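Local coordinates for protein cytosine deaminase (Klebsiella pneumoniae, PDB 4R85) that hydrolytically deaminates 5-methylcytosine and probably cytosine, using an iron(II) ion held in an amidohydrolase-fold active site, at residues M1-A6 with F15-Q20; F52-I57 with C304-S309; G153-P158 with H180-R185. All blocks are in the same frame, centred on the assembly; numbering follows the deposited sequence.

Contact 1. Residues M1-A6 with F15-Q20; sequences MKIINA and FTLDLQ
An antiparallel beta hairpin opens the chain, pairing Lys-2, Ile-3 and Ala-6 with Asp-18, Leu-17 and Phe-15. Ile-3 and Leu-17 form a hydrogen-bonded pair, with Ile-3 N to Leu-17 O at 2.8 Å and the return bond equally long. Beyond them the register slips by one residue at a beta bulge, where Asn-5 turns the corner with positive backbone angles. The ladder resumes at Ala-6 and Phe-15, and the bond from Phe-15 N to Ala-6 O is 2.6 Å long. At the other end Leu-19 N reaches Met-1 O at 2.7 Å.

On one face Lys-2 runs beside Asp-18. Its chain leaves the backbone extended, with CG anti to N (chi1 180°), then bends at chi3 and chi4, so that NZ folds back onto Asp-18 OD1 at 2.8 Å. This salt bridge meets the carboxylate on its syn side, 19° out of plane, while OD2 is held by Arg-26. With a cation on each oxygen, the carboxylate should be limited in its rotation. Thr-16 CG2 lies 3.8 Å from Lys-2 CG, and the Thr-16 hydroxyl bonds to Gln-30.

The opposite face is apolar: Met-1 CE touches Leu-19 CD1 at 3.6 Å with the two side chains alongside each other, and the CD1 methyl of Ile-3 lies near those of Leu-17 and Leu-19. Ile-3 and Leu-19 pack on both Leu-372 of strand 372-375 and Ile-394 of strand 390-395, Leu-17 on the former and Met-1 on the latter, while strand 23-29 flanks the hairpin on one side and strand 41-42 on the other.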
# COMPACT_ATOMS: atom_id res chain seq x y z
N MET A 1 32.20 14.52 -10.58
CA MET A 1 31.24 14.88 -9.54
C MET A 1 31.48 14.09 -8.27
O MET A 1 31.73 12.89 -8.32
CB MET A 1 29.81 14.65 -10.04
CG MET A 1 28.75 14.83 -8.96
SD MET A 1 27.08 14.78 -9.64
CE MET A 1 27.21 13.37 -10.73
N LYS A 2 31.40 14.76 -7.13
CA LYS A 2 31.65 14.11 -5.85
C LYS A 2 30.41 14.14 -4.96
O LYS A 2 29.71 15.15 -4.90
CB LYS A 2 32.82 14.78 -5.14
CG LYS A 2 33.17 14.18 -3.78
CD LYS A 2 34.16 15.06 -3.02
CE LYS A 2 35.50 15.17 -3.74
NZ LYS A 2 36.28 13.90 -3.68
N ILE A 3 30.14 13.03 -4.29
CA ILE A 3 29.07 12.97 -3.30
C ILE A 3 29.68 12.61 -1.96
O ILE A 3 30.38 11.61 -1.86
CB ILE A 3 28.01 11.91 -3.66
CG1 ILE A 3 27.45 12.15 -5.07
CG2 ILE A 3 26.90 11.92 -2.63
CD1 ILE A 3 26.67 10.98 -5.62
N ILE A 4 29.42 13.42 -0.94
CA ILE A 4 29.94 13.13 0.40
C ILE A 4 28.82 12.82 1.39
O ILE A 4 27.64 13.10 1.12
CB ILE A 4 30.78 14.30 0.97
CG1 ILE A 4 29.93 15.56 1.14
CG2 ILE A 4 32.01 14.56 0.09
CD1 ILE A 4 30.68 16.70 1.85
N ASN A 5 29.20 12.24 2.53
CA ASN A 5 28.29 11.98 3.64
C ASN A 5 27.15 11.05 3.25
O ASN A 5 26.02 11.20 3.72
CB ASN A 5 27.73 13.28 4.21
CG ASN A 5 28.79 14.16 4.84
OD1 ASN A 5 29.79 13.67 5.38
ND2 ASN A 5 28.58 15.47 4.77
N ALA A 6 27.44 10.10 2.37
CA ALA A 6 26.41 9.20 1.88
C ALA A 6 26.45 7.88 2.64
O ALA A 6 27.53 7.36 2.93
CB ALA A 6 26.59 8.95 0.40
N PHE A 15 30.12 7.44 3.32
CA PHE A 15 31.02 7.29 2.18
C PHE A 15 31.07 8.51 1.28
O PHE A 15 30.09 9.24 1.14
CB PHE A 15 30.63 6.08 1.34
CG PHE A 15 30.78 4.77 2.05
CD1 PHE A 15 31.90 3.98 1.84
CD2 PHE A 15 29.80 4.32 2.92
CE1 PHE A 15 32.04 2.77 2.50
CE2 PHE A 15 29.93 3.11 3.58
CZ PHE A 15 31.06 2.34 3.37
N THR A 16 32.23 8.73 0.67
CA THR A 16 32.36 9.66 -0.44
C THR A 16 32.40 8.87 -1.75
O THR A 16 33.12 7.87 -1.86
CB THR A 16 33.61 10.53 -0.30
OG1 THR A 16 33.37 11.53 0.70
CG2 THR A 16 33.95 11.22 -1.61
N LEU A 17 31.62 9.31 -2.74
CA LEU A 17 31.60 8.68 -4.04
C LEU A 17 32.12 9.66 -5.09
O LEU A 17 31.63 10.79 -5.19
CB LEU A 17 30.16 8.26 -4.40
CG LEU A 17 29.32 7.72 -3.24
CD1 LEU A 17 27.91 7.38 -3.72
CD2 LEU A 17 29.97 6.51 -2.63
N ASP A 18 33.11 9.23 -5.86
CA ASP A 18 33.69 10.06 -6.90
C ASP A 18 33.26 9.56 -8.26
O ASP A 18 33.54 8.41 -8.63
CB ASP A 18 35.22 10.05 -6.80
CG ASP A 18 35.73 10.81 -5.59
OD1 ASP A 18 35.11 11.83 -5.23
OD2 ASP A 18 36.75 10.38 -5.01
N LEU A 19 32.55 10.40 -9.01
CA LEU A 19 32.05 10.04 -10.32
C LEU A 19 32.84 10.79 -11.39
O LEU A 19 33.08 11.99 -11.27
CB LEU A 19 30.56 10.36 -10.44
CG LEU A 19 29.68 9.83 -9.31
CD1 LEU A 19 28.21 10.10 -9.61
CD2 LEU A 19 29.92 8.35 -9.09
N GLN A 20 33.25 10.07 -12.42
CA GLN A 20 34.10 10.67 -13.44
C GLN A 20 33.93 9.93 -14.75
O GLN A 20 33.93 8.71 -14.77
CB GLN A 20 35.55 10.59 -12.97
CG GLN A 20 36.56 11.14 -13.94
CD GLN A 20 37.96 11.14 -13.36
OE1 GLN A 20 38.13 11.26 -12.14
NE2 GLN A 20 38.96 10.99 -14.21

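Contact 2. Residues F52-I57 with C304-S309; sequences FVEPHI and CFAQDS. With FE2 (Fe (II) ion), chain H; 17E (5-methylcytosine), chain G.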
# COMPACT_ATOMS: atom_id res chain seq x y z
N PHE A 52 16.32 2.46 -9.02
CA PHE A 52 15.24 1.49 -8.91
C PHE A 52 15.05 0.82 -10.27
O PHE A 52 15.39 1.40 -11.31
CB PHE A 52 13.95 2.15 -8.45
CG PHE A 52 13.96 2.54 -6.99
CD1 PHE A 52 13.82 3.87 -6.62
CD2 PHE A 52 14.10 1.58 -6.00
CE1 PHE A 52 13.82 4.23 -5.28
CE2 PHE A 52 14.10 1.94 -4.66
CZ PHE A 52 13.97 3.27 -4.30
N VAL A 53 14.51 -0.39 -10.26
CA VAL A 53 14.24 -1.14 -11.47
C VAL A 53 12.75 -1.44 -11.56
O VAL A 53 12.11 -1.75 -10.56
CB VAL A 53 15.03 -2.47 -11.47
CG1 VAL A 53 14.77 -3.26 -12.75
CG2 VAL A 53 16.52 -2.22 -11.28
N GLU A 54 12.18 -1.30 -12.75
CA GLU A 54 10.82 -1.74 -13.01
C GLU A 54 10.92 -2.91 -13.97
O GLU A 54 10.93 -2.72 -15.18
CB GLU A 54 9.99 -0.63 -13.63
CG GLU A 54 8.57 -1.07 -14.00
CD GLU A 54 7.96 -1.97 -12.92
OE1 GLU A 54 7.46 -1.42 -11.91
OE2 GLU A 54 7.99 -3.21 -13.07
N PRO A 55 11.01 -4.13 -13.43
CA PRO A 55 11.32 -5.30 -14.27
C PRO A 55 10.11 -5.88 -14.98
O PRO A 55 10.27 -6.87 -15.69
CB PRO A 55 11.85 -6.32 -13.25
CG PRO A 55 11.09 -5.98 -11.99
CD PRO A 55 10.91 -4.48 -12.00
N HIS A 56 8.93 -5.30 -14.78
CA HIS A 56 7.72 -5.82 -15.41
C HIS A 56 6.60 -4.79 -15.44
O HIS A 56 5.93 -4.55 -14.43
CB HIS A 56 7.25 -7.07 -14.65
CG HIS A 56 6.17 -7.83 -15.35
ND1 HIS A 56 6.26 -9.17 -15.63
CD2 HIS A 56 4.96 -7.42 -15.82
CE1 HIS A 56 5.16 -9.57 -16.25
NE2 HIS A 56 4.36 -8.52 -16.38
N ILE A 57 6.38 -4.21 -16.61
CA ILE A 57 5.31 -3.24 -16.82
C ILE A 57 4.81 -3.41 -18.25
O ILE A 57 5.55 -3.90 -19.10
CB ILE A 57 5.82 -1.80 -16.56
CG1 ILE A 57 4.68 -0.78 -16.61
CG2 ILE A 57 6.97 -1.45 -17.52
CD1 ILE A 57 5.00 0.51 -15.87
N CYS A 304 11.66 -10.67 -7.14
CA CYS A 304 11.56 -9.22 -7.00
C CYS A 304 10.14 -8.72 -7.25
O CYS A 304 9.28 -9.51 -7.62
CB CYS A 304 12.56 -8.54 -7.93
SG CYS A 304 12.24 -8.87 -9.67
N PHE A 305 9.90 -7.43 -7.02
CA PHE A 305 8.56 -6.85 -7.15
C PHE A 305 8.46 -5.90 -8.34
O PHE A 305 9.44 -5.24 -8.70
CB PHE A 305 8.18 -6.07 -5.90
CG PHE A 305 7.94 -6.92 -4.69
CD1 PHE A 305 7.04 -7.98 -4.73
CD2 PHE A 305 8.62 -6.66 -3.49
CE1 PHE A 305 6.82 -8.77 -3.61
CE2 PHE A 305 8.39 -7.44 -2.36
CZ PHE A 305 7.49 -8.50 -2.42
N ALA A 306 7.27 -5.81 -8.92
CA ALA A 306 7.07 -4.95 -10.08
C ALA A 306 5.68 -4.33 -10.07
O ALA A 306 4.76 -4.84 -9.43
CB ALA A 306 7.26 -5.74 -11.36
N GLN A 307 5.52 -3.22 -10.79
CA GLN A 307 4.24 -2.52 -10.86
C GLN A 307 3.21 -3.17 -11.79
O GLN A 307 2.03 -3.14 -11.49
CB GLN A 307 4.45 -1.05 -11.24
CG GLN A 307 5.22 -0.28 -10.18
CD GLN A 307 5.62 1.11 -10.61
OE1 GLN A 307 4.80 2.03 -10.64
NE2 GLN A 307 6.90 1.29 -10.93
N ASP A 308 3.67 -3.74 -12.90
CA ASP A 308 2.80 -4.39 -13.90
C ASP A 308 2.00 -3.39 -14.73
O ASP A 308 2.18 -3.29 -15.95
CB ASP A 308 1.86 -5.41 -13.22
CG ASP A 308 1.30 -6.42 -14.19
OD1 ASP A 308 0.17 -6.92 -13.99
OD2 ASP A 308 2.00 -6.71 -15.16
N SER A 309 1.12 -2.65 -14.08
CA SER A 309 0.20 -1.76 -14.78
C SER A 309 0.19 -0.36 -14.22
O SER A 309 0.27 -0.16 -13.02
CB SER A 309 -1.23 -2.30 -14.66
OG SER A 309 -1.39 -3.47 -15.43
FE FE2 H . 2.11 -8.57 -16.54
N1 17E G . -2.08 -9.04 -19.46
C2 17E G . -1.97 -10.12 -18.68
O2 17E G . -2.15 -11.37 -19.22
N3 17E G . -1.68 -10.02 -17.38
C4 17E G . -1.49 -8.81 -16.82
N4 17E G . -1.18 -8.71 -15.43
C5 17E G . -1.60 -7.65 -17.59
C6 17E G . -1.90 -7.81 -18.94
CM5 17E G . -1.40 -6.30 -16.99
O HOH W 1 11.83 -3.91 -8.83
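This is a metal-site contact at the C-terminal mouth of the amidohydrolase barrel, joining the end of the first strand, 47-57, to the last strand, 303-305, and the loop that follows it. His-56 NE2 and Asp-308 OD2 each bind the iron(II) ion at 2.3 Å, their side chains side by side with ring and carboxylate planes 64° apart. The other aspartate oxygen, OD1, accepts a 2.7 Å hydrogen bond from N4 of 5-methylcytosine, so one carboxylate spans metal and ligand. Asp-308 N is bonded to His-56 O at 2.8 Å, fixing the aspartate backbone against the histidine strand.

Glu-54 links the backbones next to the metal-binding side chains. With its chain bent at chi2 (41°), OE1 receives Gln-307 N at 2.9 Å and a weak bond from Gln-307 NE2, whereas OE2 uses its anti lone pair for His-56 N. The buried carboxylate thus ties Gln-307, the residue before Asp-308, to the backbone of His-56. A water donates to both Val-53 O and Phe-305 O, bridging the strands where they diverge.

His-58, His-209 and His-241 complete the metal site, and Ser-240 holds His-56 ND1. Ile-268 of strand 266-269 packs on Pro-55 and Ala-306, with helices 322-332 and 350-355 outside.

Contact 3. Residues G153-P158 with H180-R185; sequences GIESYP and HYENTR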
# COMPACT_ATOMS: atom_id res chain seq x y z
N GLY A 153 -2.31 -15.60 -26.70
CA GLY A 153 -1.81 -16.95 -26.86
C GLY A 153 -0.96 -17.14 -28.09
O GLY A 153 -1.16 -16.49 -29.12
N ILE A 154 0.02 -18.03 -27.97
CA ILE A 154 0.84 -18.44 -29.10
C ILE A 154 0.09 -19.46 -29.97
O ILE A 154 0.03 -19.33 -31.20
CB ILE A 154 2.16 -19.07 -28.60
CG1 ILE A 154 2.98 -18.01 -27.87
CG2 ILE A 154 2.96 -19.66 -29.76
CD1 ILE A 154 4.26 -18.53 -27.24
N GLU A 155 -0.47 -20.48 -29.34
CA GLU A 155 -1.08 -21.59 -30.07
C GLU A 155 -2.55 -21.31 -30.32
O GLU A 155 -3.18 -21.99 -31.12
CB GLU A 155 -0.96 -22.90 -29.27
CG GLU A 155 0.41 -23.17 -28.65
CD GLU A 155 1.46 -23.59 -29.68
OE1 GLU A 155 2.39 -24.33 -29.30
OE2 GLU A 155 1.37 -23.19 -30.87
N SER A 156 -3.09 -20.30 -29.63
CA SER A 156 -4.53 -20.09 -29.58
C SER A 156 -4.99 -18.85 -30.36
O SER A 156 -6.18 -18.53 -30.41
CB SER A 156 -4.97 -19.98 -28.11
OG SER A 156 -4.40 -21.02 -27.31
N TYR A 157 -4.03 -18.15 -30.97
CA TYR A 157 -4.29 -16.93 -31.74
C TYR A 157 -3.79 -17.16 -33.16
O TYR A 157 -2.75 -17.80 -33.34
CB TYR A 157 -3.54 -15.76 -31.11
CG TYR A 157 -3.85 -14.41 -31.71
CD1 TYR A 157 -3.02 -13.84 -32.67
CD2 TYR A 157 -4.99 -13.70 -31.31
CE1 TYR A 157 -3.31 -12.60 -33.23
CE2 TYR A 157 -5.28 -12.46 -31.86
CZ TYR A 157 -4.44 -11.92 -32.82
OH TYR A 157 -4.72 -10.69 -33.37
N PRO A 158 -4.52 -16.65 -34.18
CA PRO A 158 -4.10 -16.84 -35.58
C PRO A 158 -2.65 -16.40 -35.82
O PRO A 158 -2.29 -15.27 -35.50
CB PRO A 158 -5.06 -15.94 -36.36
CG PRO A 158 -6.25 -15.82 -35.50
CD PRO A 158 -5.76 -15.87 -34.08
N HIS A 180 -0.71 -20.48 -19.30
CA HIS A 180 -1.95 -20.72 -18.57
C HIS A 180 -3.19 -20.23 -19.33
O HIS A 180 -4.32 -20.65 -19.03
CB HIS A 180 -1.90 -20.06 -17.19
CG HIS A 180 -1.85 -18.57 -17.25
ND1 HIS A 180 -0.68 -17.88 -17.49
CD2 HIS A 180 -2.82 -17.64 -17.14
CE1 HIS A 180 -0.93 -16.59 -17.52
NE2 HIS A 180 -2.22 -16.41 -17.31
N TYR A 181 -2.99 -19.36 -20.31
CA TYR A 181 -4.12 -18.82 -21.08
C TYR A 181 -4.37 -19.57 -22.39
O TYR A 181 -5.41 -19.37 -23.03
CB TYR A 181 -3.94 -17.32 -21.35
CG TYR A 181 -5.16 -16.60 -21.91
CD1 TYR A 181 -5.12 -16.01 -23.17
CD2 TYR A 181 -6.33 -16.50 -21.17
CE1 TYR A 181 -6.22 -15.35 -23.69
CE2 TYR A 181 -7.45 -15.84 -21.69
CZ TYR A 181 -7.38 -15.26 -22.95
OH TYR A 181 -8.47 -14.61 -23.49
N GLU A 182 -3.45 -20.45 -22.79
CA GLU A 182 -3.69 -21.26 -23.99
C GLU A 182 -4.93 -22.13 -23.78
O GLU A 182 -5.28 -22.49 -22.65
CB GLU A 182 -2.47 -22.12 -24.33
CG GLU A 182 -1.15 -21.33 -24.41
CD GLU A 182 -1.00 -20.55 -25.71
OE1 GLU A 182 -0.01 -19.78 -25.81
OE2 GLU A 182 -1.85 -20.70 -26.62
N ASN A 183 -5.59 -22.47 -24.88
CA ASN A 183 -6.93 -23.06 -24.84
C ASN A 183 -7.00 -24.45 -24.19
O ASN A 183 -8.04 -24.82 -23.64
CB ASN A 183 -7.54 -23.12 -26.25
CG ASN A 183 -7.93 -21.74 -26.77
OD1 ASN A 183 -8.02 -20.77 -26.02
ND2 ASN A 183 -8.18 -21.66 -28.08
N THR A 184 -5.93 -25.23 -24.29
CA THR A 184 -5.88 -26.54 -23.65
C THR A 184 -4.55 -26.68 -22.93
O THR A 184 -3.58 -25.98 -23.24
CB THR A 184 -6.01 -27.71 -24.64
OG1 THR A 184 -4.85 -27.78 -25.49
CG2 THR A 184 -7.25 -27.56 -25.50
N ARG A 185 -4.51 -27.60 -21.98
CA ARG A 185 -3.28 -27.87 -21.24
C ARG A 185 -2.15 -28.27 -22.18
O ARG A 185 -1.01 -27.82 -22.01
CB ARG A 185 -3.51 -28.96 -20.20
CG ARG A 185 -2.27 -29.30 -19.36
CD ARG A 185 -1.56 -30.54 -19.92
NE ARG A 185 -0.35 -30.87 -19.17
CZ ARG A 185 0.56 -31.74 -19.59
NH1 ARG A 185 1.64 -31.97 -18.85
NH2 ARG A 185 0.41 -32.36 -20.75
O HOH W 2 -8.68 -19.25 -29.36
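Glu-182 reaches Ile-154, Glu-155 and Ser-156 because its chain leaves with CG anti to the carbonyl carbon (chi1 -52°) and then bends at chi2 (-77°), carrying the carboxylate across to the backbone of the 153-158 loop. The two oxygens divide the donors between them. OE1 uses its syn lone pair for Ile-154 N at 2.8 Å. OE2 takes Glu-155 N at 3.1 Å on the syn side, well out of the carboxylate plane, and the Ser-156 hydroxyl at 2.7 Å on the anti side. Three donors from consecutive residues should therefore hold the carboxylate in place and offset its negative charge.

Ser-156 OG passes the link on, accepting Asn-183 N at 3.1 Å while donating to Glu-182. Its CB packs 3.6 Å from the amide ND2 of Asn-183, and a water joins that ND2 to Ser-156 O. Gly-153, with phi 102°, lets the loop pass close to Glu-182, its CA lying 3.5 Å from OE1.

Glu-155 turns its carboxylate away to Arg-161 of helix 160-170 and Ser-190 of helix 185-202. Thr-184 is the N-cap of helix 185-202. The contact joins two successive beta-to-alpha loops of the TIM barrel through a buried carboxylate bonded to backbone N-H groups and a serine hydroxyl, on the side where the active site lies.

In the fold
From the N terminus, contact 1 closes first, as a short hairpin loop in the small sheet beside the barrel, and it is complete before contact 2 opens. Contact 2 then spans nearly 250 residues, bringing the first barrel strand to the end of the last, where the iron is bound. Contact 3 is nested within that long loop, fastening two neighbouring loops that each lead from a strand into a helix. Contact 2 lies near the centre of the chain, and contacts 1 and 3 lie on opposite sides of it, their centres about 52 Å apart. No two contacts touch; contacts 2 and 3 come nearest, with about 9 Å between nearest atoms.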